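Local structure of alpha-14 giardin (Giardia lamblia, 3CHJ) at residues D31-A36 with G304-L309; V253-S258 with T297-V302. The protein binds calcium and, in a calcium-dependent way, phospholipids such as phosphatidylserine, and may link the lipid bilayer to the underlying axoneme as a structural element. One frame throughout, in Å; residues are numbered along the deposited sequence.

Contact 1 of 2, residues D31-A36 with G304-L309; sequences DLIEIA and GDAIKL
Ile33 of helix 31-38 fits against Ala306 and Leu309 of helix 301-310 in a nearly parallel pairing of helices; the axes of segments 31-36 and 304-309 approach to 10.0 Å and are inclined by 19°. Ala306 and Leu309 stand one turn apart, and each branch of Ile33 takes one of them. Its CG1 lies 3.6 Å from the Ala306 CB, with CD1 reaching the same methyl group at 3.8 Å. The other branch, CG2, meets Leu309 CD2 at 3.7 Å. A chi1 of -59° sets CG1 beside the backbone N of Ile33 and CG2 anti to it, which gives each branch its own partner. Ile33 and Leu309 run past each other in opposite senses, so the contact is along their flanks. In the all-helical annexin fold this joins the N-terminal part of the chain to the fourth repeat, and Phe71 of helix 69-78 packs on both Ile33 and Ala306. No hydrogen bond joins the two segments. Beside Ile33, Glu34 crosses the Leu309 side chain at about a right angle. Bent at chi2 (-70°), its chain brings OE1 to 3.8 Å from Leu309 CD2, a plain van der Waals contact of that oxygen with a methyl group, while OE2 forms a salt bridge with Arg37 of its own helix.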
loop_
_atom_site.group_PDB
_atom_site.type_symbol
_atom_site.label_atom_id
_atom_site.label_comp_id
_atom_site.label_asym_id
_atom_site.label_seq_id
_atom_site.Cartn_x
_atom_site.Cartn_y
_atom_site.Cartn_z
ATOM N N ASP A 31 -9.080 -15.492 -15.466
ATOM C CA ASP A 31 -8.264 -16.591 -14.993
ATOM C C ASP A 31 -6.906 -16.100 -14.497
ATOM O O ASP A 31 -6.313 -16.701 -13.609
ATOM C CB ASP A 31 -8.074 -17.663 -16.071
ATOM C CG ASP A 31 -9.344 -18.475 -16.326
ATOM O OD1 ASP A 31 -10.305 -18.393 -15.531
ATOM O OD2 ASP A 31 -9.371 -19.205 -17.338
ATOM N N LEU A 32 -6.403 -15.023 -15.097
ATOM C CA LEU A 32 -5.142 -14.451 -14.638
ATOM C C LEU A 32 -5.240 -14.008 -13.189
ATOM O O LEU A 32 -4.255 -14.100 -12.457
ATOM C CB LEU A 32 -4.715 -13.257 -15.504
ATOM C CG LEU A 32 -4.513 -13.568 -16.999
ATOM C CD1 LEU A 32 -4.250 -12.290 -17.761
ATOM C CD2 LEU A 32 -3.375 -14.568 -17.186
ATOM N N ILE A 33 -6.418 -13.509 -12.811
ATOM C CA ILE A 33 -6.673 -13.021 -11.455
ATOM C C ILE A 33 -6.970 -14.176 -10.504
ATOM O O ILE A 33 -6.477 -14.198 -9.369
ATOM C CB ILE A 33 -7.822 -11.995 -11.446
ATOM C CG1 ILE A 33 -7.500 -10.793 -12.345
ATOM C CG2 ILE A 33 -8.135 -11.557 -10.028
ATOM C CD1 ILE A 33 -6.196 -10.023 -12.001
ATOM N N GLU A 34 -7.749 -15.158 -10.975
ATOM C CA GLU A 34 -7.959 -16.382 -10.199
ATOM C C GLU A 34 -6.640 -17.066 -9.841
ATOM O O GLU A 34 -6.424 -17.487 -8.691
ATOM C CB GLU A 34 -8.938 -17.327 -10.914
ATOM C CG GLU A 34 -10.357 -16.742 -11.045
ATOM C CD GLU A 34 -11.135 -16.642 -9.712
ATOM O OE1 GLU A 34 -12.383 -16.527 -9.775
ATOM O OE2 GLU A 34 -10.531 -16.650 -8.613
ATOM N N ILE A 35 -5.723 -17.131 -10.804
ATOM C CA ILE A 35 -4.418 -17.712 -10.560
ATOM C C ILE A 35 -3.688 -16.914 -9.444
ATOM O O ILE A 35 -3.128 -17.483 -8.513
ATOM C CB ILE A 35 -3.607 -17.786 -11.878
ATOM C CG1 ILE A 35 -4.192 -18.872 -12.798
ATOM C CG2 ILE A 35 -2.166 -18.101 -11.626
ATOM C CD1 ILE A 35 -3.702 -18.777 -14.266
ATOM N N ALA A 36 -3.747 -15.581 -9.508
ATOM C CA ALA A 36 -3.096 -14.767 -8.479
ATOM C C ALA A 36 -3.658 -15.003 -7.088
ATOM O O ALA A 36 -2.909 -14.949 -6.110
ATOM C CB ALA A 36 -3.168 -13.271 -8.826
ATOM N N GLY A 304 -11.993 -3.356 -14.181
ATOM C CA GLY A 304 -12.865 -3.174 -13.027
ATOM C C GLY A 304 -13.213 -4.501 -12.390
ATOM O O GLY A 304 -13.210 -4.625 -11.163
ATOM N N ASP A 305 -13.501 -5.506 -13.214
ATOM C CA ASP A 305 -13.831 -6.835 -12.699
ATOM C C ASP A 305 -12.651 -7.429 -11.943
ATOM O O ASP A 305 -12.834 -8.077 -10.917
ATOM C CB ASP A 305 -14.291 -7.746 -13.845
ATOM C CG ASP A 305 -15.652 -7.319 -14.421
ATOM O OD1 ASP A 305 -16.425 -6.604 -13.743
ATOM O OD2 ASP A 305 -15.936 -7.709 -15.575
ATOM N N ALA A 306 -11.435 -7.175 -12.429
ATOM C CA ALA A 306 -10.234 -7.683 -11.769
ATOM C C ALA A 306 -10.007 -7.051 -10.400
ATOM O O ALA A 306 -9.654 -7.752 -9.450
ATOM C CB ALA A 306 -8.998 -7.489 -12.657
ATOM N N ILE A 307 -10.175 -5.729 -10.311
ATOM C CA ILE A 307 -10.031 -5.038 -9.034
ATOM C C ILE A 307 -11.061 -5.563 -8.034
ATOM O O ILE A 307 -10.700 -5.908 -6.896
ATOM C CB ILE A 307 -10.128 -3.499 -9.195
ATOM C CG1 ILE A 307 -8.991 -2.972 -10.075
ATOM C CG2 ILE A 307 -10.180 -2.779 -7.817
ATOM C CD1 ILE A 307 -7.543 -3.238 -9.569
ATOM N N LYS A 308 -12.321 -5.690 -8.472
ATOM C CA LYS A 308 -13.402 -6.207 -7.600
ATOM C C LYS A 308 -13.073 -7.614 -7.117
ATOM O O LYS A 308 -13.234 -7.919 -5.923
ATOM C CB LYS A 308 -14.755 -6.235 -8.328
ATOM C CG LYS A 308 -15.426 -4.882 -8.423
ATOM C CD LYS A 308 -16.839 -4.970 -8.957
ATOM C CE LYS A 308 -16.838 -5.182 -10.476
ATOM N NZ LYS A 308 -18.175 -4.916 -11.098
ATOM N N LEU A 309 -12.586 -8.469 -8.024
ATOM C CA LEU A 309 -12.286 -9.854 -7.666
ATOM C C LEU A 309 -11.099 -9.972 -6.700
ATOM O O LEU A 309 -11.121 -10.753 -5.748
ATOM C CB LEU A 309 -12.021 -10.672 -8.945
ATOM C CG LEU A 309 -11.796 -12.172 -8.771
ATOM C CD1 LEU A 309 -12.935 -12.814 -7.999
ATOM C CD2 LEU A 309 -11.650 -12.799 -10.157
#

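Contact 2 of 2, residues V253-S258 with T297-V302; sequences VAFAGS and TELKGV
Glu298 crosses the Phe255 side chain obliquely and runs from the ring at CD1 back over Phe255 CB to the Phe255 carbonyl. Its CG is 3.9 Å from Phe255 CD1 and 4.0 Å from Phe255 CB, so the aliphatic half of the glutamate does the packing. The planes of ring and carboxylate are 32° apart. Beside this, Leu299 touches the ring at its edge, near the ring plane, with CD1 4.1 Å from Phe255 CE1; the two side chains cross at about a right angle. The polar end of Glu298 faces the carbonyls of the loop: OE1 is 3.5 Å from Phe255 O and 4.4 Å from Gly257 O. These are acceptors only, and no hydrogen bond joins them. A chi1 of -59° and a bend at chi2 fold the glutamate toward the loop, and OE2 forms a salt bridge with Arg294, which probably steadies the carboxylate and offsets part of the crowding of oxygens. Further out, the Phe255 ring meets Phe291 edge-to-face and packs on Leu265 of helix 262-272. Backbone hydrogen bonding between Ala254 and Asp261 closes the base of the loop, and Ser260 lies against both Glu298 and Leu299. Gly257 turns the chain with a positive phi of 70°. Calcium is seen elsewhere in this protein, at a site formed by Ala175, Thr178, Gly180, Glu185 and Glu224. Here no calcium is assigned, but carbonyls of a glycine-containing interhelical loop facing an acidic side chain from a later helix resemble the annexin type II calcium site.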
loop_
_atom_site.group_PDB
_atom_site.type_symbol
_atom_site.label_atom_id
_atom_site.label_comp_id
_atom_site.label_asym_id
_atom_site.label_seq_id
_atom_site.Cartn_x
_atom_site.Cartn_y
_atom_site.Cartn_z
ATOM N N VAL A 253 -9.374 7.207 -2.087
ATOM C CA VAL A 253 -8.662 8.360 -2.659
ATOM C C VAL A 253 -8.339 8.089 -4.125
ATOM O O VAL A 253 -8.473 8.989 -4.968
ATOM C CB VAL A 253 -7.396 8.712 -1.849
ATOM C CG1 VAL A 253 -6.588 9.804 -2.550
ATOM C CG2 VAL A 253 -7.771 9.149 -0.448
ATOM N N ALA A 254 -7.927 6.854 -4.427
ATOM C CA ALA A 254 -7.572 6.450 -5.797
ATOM C C ALA A 254 -8.754 6.513 -6.769
ATOM O O ALA A 254 -8.582 6.913 -7.922
ATOM C CB ALA A 254 -6.939 5.083 -5.795
ATOM N N PHE A 255 -9.960 6.180 -6.299
ATOM C CA PHE A 255 -11.184 6.360 -7.097
ATOM C C PHE A 255 -11.553 7.854 -7.254
ATOM O O PHE A 255 -12.533 8.198 -7.938
ATOM C CB PHE A 255 -12.372 5.626 -6.447
ATOM C CG PHE A 255 -12.294 4.109 -6.486
ATOM C CD1 PHE A 255 -12.020 3.421 -7.670
ATOM C CD2 PHE A 255 -12.584 3.364 -5.339
ATOM C CE1 PHE A 255 -11.984 2.019 -7.702
ATOM C CE2 PHE A 255 -12.556 1.955 -5.361
ATOM C CZ PHE A 255 -12.254 1.285 -6.547
ATOM N N ALA A 256 -10.775 8.728 -6.612
ATOM C CA ALA A 256 -11.081 10.164 -6.444
ATOM C C ALA A 256 -11.444 10.994 -7.671
ATOM O O ALA A 256 -10.767 10.937 -8.705
ATOM C CB ALA A 256 -9.941 10.867 -5.694
ATOM N N GLY A 257 -12.513 11.779 -7.513
ATOM C CA GLY A 257 -12.889 12.845 -8.444
ATOM C C GLY A 257 -13.406 12.421 -9.806
ATOM O O GLY A 257 -14.286 11.557 -9.912
ATOM N N SER A 258 -12.834 13.038 -10.841
ATOM C CA SER A 258 -13.327 12.936 -12.217
ATOM C C SER A 258 -13.215 11.522 -12.787
ATOM O O SER A 258 -14.212 10.934 -13.227
ATOM C CB SER A 258 -12.580 13.934 -13.110
ATOM O OG SER A 258 -13.129 13.975 -14.420
ATOM N N THR A 297 -18.969 2.151 -11.052
ATOM C CA THR A 297 -19.079 3.486 -11.622
ATOM C C THR A 297 -17.762 3.952 -12.227
ATOM O O THR A 297 -17.737 4.469 -13.341
ATOM C CB THR A 297 -19.566 4.518 -10.583
ATOM O OG1 THR A 297 -20.786 4.061 -9.996
ATOM C CG2 THR A 297 -19.820 5.857 -11.253
ATOM N N GLU A 298 -16.665 3.748 -11.502
ATOM C CA GLU A 298 -15.376 4.314 -11.881
ATOM C C GLU A 298 -14.669 3.528 -12.966
ATOM O O GLU A 298 -13.961 4.105 -13.782
ATOM C CB GLU A 298 -14.429 4.395 -10.667
ATOM C CG GLU A 298 -14.919 5.220 -9.474
ATOM C CD GLU A 298 -15.075 6.701 -9.775
ATOM O OE1 GLU A 298 -14.377 7.212 -10.684
ATOM O OE2 GLU A 298 -15.910 7.349 -9.096
ATOM N N LEU A 299 -14.831 2.208 -12.947
ATOM C CA LEU A 299 -14.048 1.326 -13.808
ATOM C C LEU A 299 -14.938 0.475 -14.708
ATOM O O LEU A 299 -15.854 -0.194 -14.240
ATOM C CB LEU A 299 -13.133 0.432 -12.955
ATOM C CG LEU A 299 -12.145 1.098 -11.969
ATOM C CD1 LEU A 299 -11.340 0.021 -11.220
ATOM C CD2 LEU A 299 -11.208 2.087 -12.658
ATOM N N LYS A 300 -14.669 0.511 -16.005
ATOM C CA LYS A 300 -15.419 -0.305 -16.950
ATOM C C LYS A 300 -14.589 -1.499 -17.388
ATOM O O LYS A 300 -13.355 -1.490 -17.284
ATOM C CB LYS A 300 -15.830 0.517 -18.177
ATOM C CG LYS A 300 -16.727 1.715 -17.880
ATOM C CD LYS A 300 -18.089 1.301 -17.357
ATOM C CE LYS A 300 -18.952 2.506 -17.041
ATOM N NZ LYS A 300 -18.426 3.295 -15.889
ATOM N N GLY A 301 -15.270 -2.540 -17.857
ATOM C CA GLY A 301 -14.602 -3.684 -18.449
ATOM C C GLY A 301 -13.851 -4.571 -17.482
ATOM O O GLY A 301 -14.090 -4.537 -16.262
ATOM N N VAL A 302 -12.978 -5.384 -18.050
ATOM C CA VAL A 302 -12.285 -6.440 -17.343
ATOM C C VAL A 302 -11.426 -5.892 -16.200
ATOM O O VAL A 302 -11.284 -6.555 -15.165
ATOM C CB VAL A 302 -11.459 -7.347 -18.309
ATOM C CG1 VAL A 302 -10.262 -6.625 -18.895
ATOM C CG2 VAL A 302 -11.083 -8.666 -17.633
#

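How the contacts relate
From the N terminus, the chain passes through 31-36, and 267 residues later 304-309 returns to it, so contact 1 closes a loop holding most of the protein. Contact 2 is nested inside: it joins 253-258 to 297-302 across 38 residues and lies wholly within the fourth repeat. One ties the N-terminal part of the chain to that repeat; the other links the loop after helix 243-254 to the end of helix 291-298 and the turn that follows it. Their centres are about 16 Å apart, and helix 301-310 serves both. Leu299 of contact 2 packs on the 304-309 segment of contact 1, with its CB 3.6 Å from Gly304 CA and its CD1 4.0 Å from Ile307 CG1.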